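Local atomic coordinates of type II restriction enzyme MunI (Mycoplasma, PDB entry 1D02), a protein that recognises the double-stranded DNA sequence 5'-CAATTG-3' as a homodimeric type II restriction endonuclease and cleaves it after the first cytosine. Residues D[96-104]-D[116-125]. The protein carries 1 engineered substitution. Residues are numbered along the deposited sequence; the frame is centred on the assembly and turned at random.
Sequences FGEIKRQDG and GNAHERSCKL. With nucleotides of chain A.
The probable DNA-cutting site of MunI, where K100 lies against S122 and R121, joins the end of strand 93-101 to the short helical turns that follow it. The long aliphatic part of K100 suits this buried position: its CG packs 3.8 Å from S122 CB, and bends at chi2 and chi4 carry the amine round to the backbone phosphate of DA4 of chain A. There K100 NZ donates to DA4 OP2 at 3.1 Å. R121 comes to the same oxygen from the 3-10 turns; its NH1 and NH2 both donate to OP2, and NH1 also reaches N7 of DA5 of chain A at 3.0 Å. An arginine can thus read a purine base and hold a phosphate with one flat group. Since MunI cuts after the first cytosine, this phosphate is probably the scissile one. The strand's E98-I99-K100 sequence matches the E-x-K element of the PD-(D/E)XK nucleases, whose clan includes MunI, consistent with E98 and K100 belonging to the catalytic centre. Further back, the methylene CG of E98 rests 3.5 Å from L125 CD1, a nonpolar touch that fits leucine, which also packs on F148 and V150 of the neighbouring strand. S122 suits a 3-10 turn because its hydroxyl folds back to H119 O, 2.7 Å from OG and almost in line with the carbonyl (176°). At the other end Q102 stretches across to H119, its amide plane steeply inclined (77°) to the imidazole, which E165 grips through NE2. Q102 CD also lies 3.6 Å from the thymine methyl C7 of DT6 of chain A, and G116, lacking a side chain, fits close beside that methyl. Beyond Q102, the backbone N of D103 donates nearly straight to DT6 OP2 at 2.8 Å.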
ATOM      1  N   PHE D  96      -0.646  16.098  -1.841  1.00  7.69           N
ATOM      2  CA  PHE D  96      -0.719  15.545  -0.490  1.00  8.38           C
ATOM      3  C   PHE D  96       0.511  14.701  -0.221  1.00  8.00           C
ATOM      4  O   PHE D  96       1.029  14.050  -1.128  1.00  8.59           O
ATOM      5  CB  PHE D  96      -2.015  14.733  -0.347  1.00  7.69           C
ATOM      6  CG  PHE D  96      -3.241  15.589  -0.363  1.00  7.69           C
ATOM      7  CD1 PHE D  96      -4.011  15.719  -1.522  1.00  8.49           C
ATOM      8  CD2 PHE D  96      -3.585  16.330   0.759  1.00  7.69           C
ATOM      9  CE1 PHE D  96      -5.114  16.594  -1.544  1.00  7.69           C
ATOM     10  CE2 PHE D  96      -4.674  17.190   0.748  1.00  7.94           C
ATOM     11  CZ  PHE D  96      -5.440  17.324  -0.407  1.00  7.69           C
ATOM     12  N   GLY D  97       1.004  14.728   1.016  1.00  7.69           N
ATOM     13  CA  GLY D  97       2.213  13.982   1.279  1.00  8.06           C
ATOM     14  C   GLY D  97       2.257  13.118   2.511  1.00  7.88           C
ATOM     15  O   GLY D  97       1.420  13.244   3.402  1.00  8.28           O
ATOM     16  N   GLU D  98       3.249  12.234   2.553  1.00  7.69           N
ATOM     17  CA  GLU D  98       3.445  11.354   3.699  1.00  8.38           C
ATOM     18  C   GLU D  98       4.924  11.391   4.051  1.00  8.38           C
ATOM     19  O   GLU D  98       5.769  11.745   3.222  1.00  7.69           O
ATOM     20  CB  GLU D  98       3.051   9.905   3.373  1.00 10.17           C
ATOM     21  CG  GLU D  98       1.582   9.668   3.058  1.00 13.59           C
ATOM     22  CD  GLU D  98       0.629  10.207   4.125  1.00 17.61           C
ATOM     23  OE1 GLU D  98       1.031  10.343   5.311  1.00 20.29           O
ATOM     24  OE2 GLU D  98      -0.540  10.507   3.782  1.00 16.65           O
ATOM     25  N   ILE D  99       5.238  11.000   5.283  1.00  8.57           N
ATOM     26  CA  ILE D  99       6.611  10.970   5.745  1.00  9.23           C
ATOM     27  C   ILE D  99       6.760   9.610   6.415  1.00  9.98           C
ATOM     28  O   ILE D  99       6.062   9.322   7.398  1.00 12.30           O
ATOM     29  CB  ILE D  99       6.887  12.094   6.770  1.00  8.35           C
ATOM     30  CG1 ILE D  99       6.753  13.477   6.085  1.00  8.66           C
ATOM     31  CG2 ILE D  99       8.295  11.940   7.343  1.00  9.03           C
ATOM     32  CD1 ILE D  99       6.998  14.635   7.005  1.00 10.62           C
ATOM     33  N   LYS D 100       7.653   8.779   5.893  1.00  8.74           N
ATOM     34  CA  LYS D 100       7.852   7.451   6.459  1.00  9.05           C
ATOM     35  C   LYS D 100       9.270   7.355   6.994  1.00  9.27           C
ATOM     36  O   LYS D 100      10.229   7.364   6.231  1.00  7.87           O
ATOM     37  CB  LYS D 100       7.583   6.388   5.381  1.00 11.34           C
ATOM     38  CG  LYS D 100       6.085   6.179   5.132  1.00 13.94           C
ATOM     39  CD  LYS D 100       5.438   5.549   6.378  1.00 16.27           C
ATOM     40  CE  LYS D 100       3.917   5.705   6.424  1.00 22.23           C
ATOM     41  NZ  LYS D 100       3.504   7.122   6.621  1.00 21.45           N
ATOM     42  N   ARG D 101       9.405   7.310   8.316  1.00  9.32           N
ATOM     43  CA  ARG D 101      10.729   7.225   8.946  1.00 10.35           C
ATOM     44  C   ARG D 101      10.924   5.791   9.375  1.00  9.30           C
ATOM     45  O   ARG D 101      10.014   5.195   9.949  1.00  7.69           O
ATOM     46  CB  ARG D 101      10.792   8.111  10.199  1.00 14.62           C
ATOM     47  CG  ARG D 101      10.263   9.518   9.982  1.00 21.34           C
ATOM     48  CD  ARG D 101      10.346  10.398  11.248  1.00 28.22           C
ATOM     49  NE  ARG D 101       9.622  11.669  11.078  1.00 32.94           N
ATOM     50  CZ  ARG D 101       8.294  11.801  11.165  1.00 35.93           C
ATOM     51  NH1 ARG D 101       7.531  10.744  11.431  1.00 36.05           N
ATOM     52  NH2 ARG D 101       7.721  12.989  10.967  1.00 36.73           N
ATOM     53  N   GLN D 102      12.095   5.232   9.109  1.00  7.69           N
ATOM     54  CA  GLN D 102      12.327   3.832   9.518  1.00  7.69           C
ATOM     55  C   GLN D 102      13.807   3.504   9.563  1.00  8.70           C
ATOM     56  O   GLN D 102      14.617   4.115   8.843  1.00  7.69           O
ATOM     57  CB  GLN D 102      11.626   2.884   8.534  1.00  7.69           C
ATOM     58  CG  GLN D 102      11.525   1.408   8.984  1.00  7.69           C
ATOM     59  CD  GLN D 102      10.482   0.654   8.163  1.00  8.77           C
ATOM     60  OE1 GLN D 102      10.788  -0.329   7.447  1.00  9.60           O
ATOM     61  NE2 GLN D 102       9.246   1.116   8.249  1.00  7.69           N
ATOM     62  N   ASP D 103      14.160   2.558  10.430  1.00  7.69           N
ATOM     63  CA  ASP D 103      15.546   2.123  10.532  1.00  7.74           C
ATOM     64  C   ASP D 103      15.927   1.314   9.299  1.00  7.79           C
ATOM     65  O   ASP D 103      15.112   1.127   8.390  1.00  7.69           O
ATOM     66  CB  ASP D 103      15.760   1.297  11.806  1.00  7.71           C
ATOM     67  CG  ASP D 103      15.632   2.135  13.070  1.00  9.46           C
ATOM     68  OD1 ASP D 103      15.948   3.345  13.018  1.00  7.84           O
ATOM     69  OD2 ASP D 103      15.224   1.581  14.117  1.00  9.09           O
ATOM     70  N   GLY D 104      17.176   0.853   9.253  1.00  7.69           N
ATOM     71  CA  GLY D 104      17.620   0.094   8.105  1.00  7.69           C
ATOM     72  C   GLY D 104      18.994  -0.526   8.278  1.00  8.33           C
ATOM     73  O   GLY D 104      19.732  -0.228   9.207  1.00  8.05           O
ATOM     74  N   GLY D 116      12.494  -4.382   9.010  1.00  7.69           N
ATOM     75  CA  GLY D 116      11.210  -3.703   9.182  1.00  7.69           C
ATOM     76  C   GLY D 116      10.361  -3.538   7.933  1.00  8.04           C
ATOM     77  O   GLY D 116      10.914  -3.340   6.853  1.00  7.69           O
ATOM     78  N   ASN D 117       9.033  -3.576   8.082  1.00  7.69           N
ATOM     79  CA  ASN D 117       8.156  -3.452   6.914  1.00  7.77           C
ATOM     80  C   ASN D 117       6.964  -2.525   7.093  1.00  7.69           C
ATOM     81  O   ASN D 117       6.083  -2.483   6.238  1.00  7.69           O
ATOM     82  CB  ASN D 117       7.645  -4.845   6.482  1.00  7.69           C
ATOM     83  CG  ASN D 117       6.878  -5.558   7.591  1.00  7.69           C
ATOM     84  OD1 ASN D 117       6.794  -5.073   8.711  1.00  7.69           O
ATOM     85  ND2 ASN D 117       6.331  -6.732   7.277  1.00  7.69           N
ATOM     86  N   ALA D 118       6.931  -1.758   8.173  1.00  7.69           N
ATOM     87  CA  ALA D 118       5.784  -0.875   8.378  1.00  7.69           C
ATOM     88  C   ALA D 118       5.685   0.174   7.274  1.00  7.69           C
ATOM     89  O   ALA D 118       4.588   0.690   7.015  1.00  7.69           O
ATOM     90  CB  ALA D 118       5.873  -0.184   9.763  1.00  7.69           C
ATOM     91  N   HIS D 119       6.808   0.494   6.624  1.00  7.69           N
ATOM     92  CA  HIS D 119       6.771   1.502   5.547  1.00  7.69           C
ATOM     93  C   HIS D 119       5.813   1.105   4.435  1.00  7.69           C
ATOM     94  O   HIS D 119       5.387   1.945   3.625  1.00  7.69           O
ATOM     95  CB  HIS D 119       8.160   1.745   4.930  1.00  8.95           C
ATOM     96  CG  HIS D 119       8.771   0.525   4.305  1.00  7.69           C
ATOM     97  ND1 HIS D 119       9.078  -0.604   5.030  1.00  7.69           N
ATOM     98  CD2 HIS D 119       9.174   0.283   3.032  1.00  7.88           C
ATOM     99  CE1 HIS D 119       9.646  -1.494   4.228  1.00 10.14           C
ATOM    100  NE2 HIS D 119       9.717  -0.979   3.012  1.00  7.69           N
ATOM    101  N   GLU D 120       5.496  -0.178   4.373  1.00  7.69           N
ATOM    102  CA  GLU D 120       4.550  -0.656   3.360  1.00  7.69           C
ATOM    103  C   GLU D 120       3.180   0.020   3.489  1.00  7.73           C
ATOM    104  O   GLU D 120       2.418   0.081   2.522  1.00  7.69           O
ATOM    105  CB  GLU D 120       4.357  -2.170   3.481  1.00  8.17           C
ATOM    106  CG  GLU D 120       5.610  -2.970   3.101  1.00  7.69           C
ATOM    107  CD  GLU D 120       5.490  -4.461   3.476  1.00  8.21           C
ATOM    108  OE1 GLU D 120       4.491  -4.848   4.135  1.00  7.69           O
ATOM    109  OE2 GLU D 120       6.406  -5.228   3.120  1.00  7.69           O
ATOM    110  N   ARG D 121       2.851   0.493   4.690  1.00  7.69           N
ATOM    111  CA  ARG D 121       1.558   1.148   4.927  1.00  7.69           C
ATOM    112  C   ARG D 121       1.338   2.341   3.983  1.00  7.69           C
ATOM    113  O   ARG D 121       0.197   2.671   3.642  1.00  7.69           O
ATOM    114  CB  ARG D 121       1.465   1.660   6.382  1.00  7.69           C
ATOM    115  CG  ARG D 121       1.517   0.551   7.485  1.00  7.69           C
ATOM    116  CD  ARG D 121       1.526   1.187   8.878  1.00 11.08           C
ATOM    117  NE  ARG D 121       0.656   2.312   8.772  1.00 12.32           N
ATOM    118  CZ  ARG D 121       0.949   3.574   9.069  1.00  9.51           C
ATOM    119  NH1 ARG D 121       2.101   3.956   9.592  1.00  9.54           N
ATOM    120  NH2 ARG D 121       0.131   4.505   8.621  1.00  8.75           N
ATOM    121  N   SER D 122       2.435   2.984   3.585  1.00  7.69           N
ATOM    122  CA  SER D 122       2.355   4.145   2.711  1.00  7.69           C
ATOM    123  C   SER D 122       1.750   3.772   1.384  1.00  7.69           C
ATOM    124  O   SER D 122       1.196   4.633   0.691  1.00  7.69           O
ATOM    125  CB  SER D 122       3.739   4.778   2.495  1.00  7.69           C
ATOM    126  OG  SER D 122       4.640   3.881   1.882  1.00  7.69           O
ATOM    127  N   CYS D 123       1.805   2.489   1.041  1.00  7.69           N
ATOM    128  CA  CYS D 123       1.267   2.057  -0.252  1.00  7.69           C
ATOM    129  C   CYS D 123      -0.254   2.145  -0.346  1.00  8.19           C
ATOM    130  O   CYS D 123      -0.812   1.899  -1.416  1.00  7.69           O
ATOM    131  CB  CYS D 123       1.734   0.639  -0.604  1.00  7.69           C
ATOM    132  SG  CYS D 123       3.519   0.535  -0.897  1.00  8.10           S
ATOM    133  N   LYS D 124      -0.927   2.480   0.754  1.00  7.69           N
ATOM    134  CA  LYS D 124      -2.378   2.646   0.690  1.00  7.69           C
ATOM    135  C   LYS D 124      -2.717   3.732  -0.338  1.00  7.69           C
ATOM    136  O   LYS D 124      -3.817   3.743  -0.900  1.00  7.69           O
ATOM    137  CB  LYS D 124      -2.941   3.069   2.039  1.00  7.69           C
ATOM    138  CG  LYS D 124      -2.455   4.435   2.538  1.00  7.69           C
ATOM    139  CD  LYS D 124      -2.860   4.683   4.000  1.00  7.85           C
ATOM    140  CE  LYS D 124      -4.380   4.750   4.200  1.00  8.18           C
ATOM    141  NZ  LYS D 124      -4.775   5.200   5.614  1.00  7.69           N
ATOM    142  N   LEU D 125      -1.768   4.622  -0.595  1.00  7.69           N
ATOM    143  CA  LEU D 125      -2.015   5.720  -1.529  1.00  7.69           C
ATOM    144  C   LEU D 125      -2.131   5.224  -2.963  1.00  7.69           C
ATOM    145  O   LEU D 125      -2.597   5.962  -3.822  1.00  7.69           O
ATOM    146  CB  LEU D 125      -0.909   6.769  -1.421  1.00  8.86           C
ATOM    147  CG  LEU D 125      -0.784   7.403  -0.034  1.00 12.07           C
ATOM    148  CD1 LEU D 125       0.371   8.392  -0.018  1.00 14.06           C
ATOM    149  CD2 LEU D 125      -2.099   8.080   0.342  1.00 13.94           C
TER
ATOM    150  P    DT A   6      11.419   2.182  13.303  1.00  7.69           P
ATOM    151  OP1  DT A   6      11.627   3.593  13.705  1.00  7.91           O
ATOM    152  OP2  DT A   6      12.242   1.587  12.220  1.00  7.69           O
ATOM    153  O5'  DT A   6      11.544   1.260  14.585  1.00  8.27           O
ATOM    154  C5'  DT A   6      11.055   1.741  15.818  1.00  8.15           C
ATOM    155  C4'  DT A   6      10.256   0.670  16.514  1.00  8.89           C
ATOM    156  O4'  DT A   6       9.026   0.418  15.795  1.00  7.69           O
ATOM    157  C3'  DT A   6      10.975  -0.673  16.582  1.00  8.35           C
ATOM    158  O3'  DT A   6      11.647  -0.791  17.826  1.00  8.99           O
ATOM    159  C2'  DT A   6       9.853  -1.700  16.474  1.00  9.04           C
ATOM    160  C1'  DT A   6       8.626  -0.942  15.976  1.00  9.75           C
ATOM    161  N1   DT A   6       8.232  -1.458  14.661  1.00  8.89           N
ATOM    162  C2   DT A   6       7.142  -2.299  14.551  1.00  7.69           C
ATOM    163  O2   DT A   6       6.455  -2.620  15.508  1.00  7.87           O
ATOM    164  N3   DT A   6       6.885  -2.746  13.280  1.00  7.91           N
ATOM    165  C4   DT A   6       7.594  -2.438  12.133  1.00  7.69           C
ATOM    166  O4   DT A   6       7.258  -2.924  11.050  1.00  7.86           O
ATOM    167  C5   DT A   6       8.715  -1.537  12.328  1.00  8.62           C
ATOM    168  C7   DT A   6       9.540  -1.142  11.152  1.00  7.69           C
ATOM    169  C6   DT A   6       8.969  -1.098  13.562  1.00  8.48           C
ATOM    170  P    DA A   5       7.770   7.467  13.620  1.00 15.01           P
ATOM    171  OP1  DA A   5       8.498   7.943  14.819  1.00 13.59           O
ATOM    172  OP2  DA A   5       7.998   8.117  12.321  1.00 11.96           O
ATOM    173  O5'  DA A   5       7.995   5.903  13.341  1.00 13.11           O
ATOM    174  C5'  DA A   5       8.529   5.054  14.321  1.00 13.28           C
ATOM    175  C4'  DA A   5       8.421   3.606  13.896  1.00 10.81           C
ATOM    176  O4'  DA A   5       7.035   3.210  13.824  1.00  9.00           O
ATOM    177  C3'  DA A   5       9.075   3.126  12.589  1.00  9.26           C
ATOM    178  O3'  DA A   5       9.888   1.987  12.885  1.00  9.19           O
ATOM    179  C2'  DA A   5       7.895   2.585  11.785  1.00  8.01           C
ATOM    180  C1'  DA A   5       6.965   2.146  12.907  1.00  7.99           C
ATOM    181  N9   DA A   5       5.559   1.929  12.572  1.00  7.92           N
ATOM    182  C8   DA A   5       4.798   2.587  11.636  1.00  7.78           C
ATOM    183  N7   DA A   5       3.563   2.164  11.572  1.00  7.69           N
ATOM    184  C5   DA A   5       3.499   1.158  12.518  1.00  7.69           C
ATOM    185  C6   DA A   5       2.448   0.302  12.931  1.00  7.69           C
ATOM    186  N6   DA A   5       1.213   0.336  12.416  1.00  7.69           N
ATOM    187  N1   DA A   5       2.718  -0.607  13.896  1.00  7.69           N
ATOM    188  C2   DA A   5       3.956  -0.645  14.399  1.00  7.80           C
ATOM    189  N3   DA A   5       5.020   0.104  14.095  1.00  7.69           N
ATOM    190  C4   DA A   5       4.720   0.998  13.142  1.00  8.13           C
ATOM    191  P    DA A   4       2.209   8.181  10.034  1.00  8.01           P
ATOM    192  OP1  DA A   4       3.069   9.248   9.464  1.00  8.35           O
ATOM    193  OP2  DA A   4       1.933   6.950   9.246  1.00  7.69           O
ATOM    194  O5'  DA A   4       2.857   7.744  11.421  1.00  7.69           O
ATOM    195  C5'  DA A   4       3.118   8.702  12.438  1.00  8.76           C
ATOM    196  C4'  DA A   4       3.937   8.069  13.540  1.00  8.19           C
ATOM    197  O4'  DA A   4       3.158   7.082  14.253  1.00  8.36           O
ATOM    198  C3'  DA A   4       5.193   7.349  13.071  1.00  8.06           C
ATOM    199  O3'  DA A   4       6.220   7.581  14.041  1.00  9.84           O
ATOM    200  C2'  DA A   4       4.763   5.886  13.011  1.00  9.60           C
ATOM    201  C1'  DA A   4       3.748   5.789  14.142  1.00  8.88           C
ATOM    202  N9   DA A   4       2.648   4.837  13.953  1.00  8.62           N
ATOM    203  C8   DA A   4       1.753   4.783  12.910  1.00  8.09           C
ATOM    204  N7   DA A   4       0.799   3.898  13.077  1.00  7.69           N
ATOM    205  C5   DA A   4       1.095   3.311  14.299  1.00  9.42           C
ATOM    206  C6   DA A   4       0.429   2.330  15.063  1.00  7.78           C
ATOM    207  N6   DA A   4      -0.708   1.744  14.686  1.00  7.69           N
ATOM    208  N1   DA A   4       0.971   1.986  16.255  1.00 10.09           N
ATOM    209  C2   DA A   4       2.104   2.589  16.638  1.00  7.69           C
ATOM    210  N3   DA A   4       2.817   3.525  16.015  1.00  9.57           N
ATOM    211  C4   DA A   4       2.247   3.854  14.838  1.00  7.81           C
TER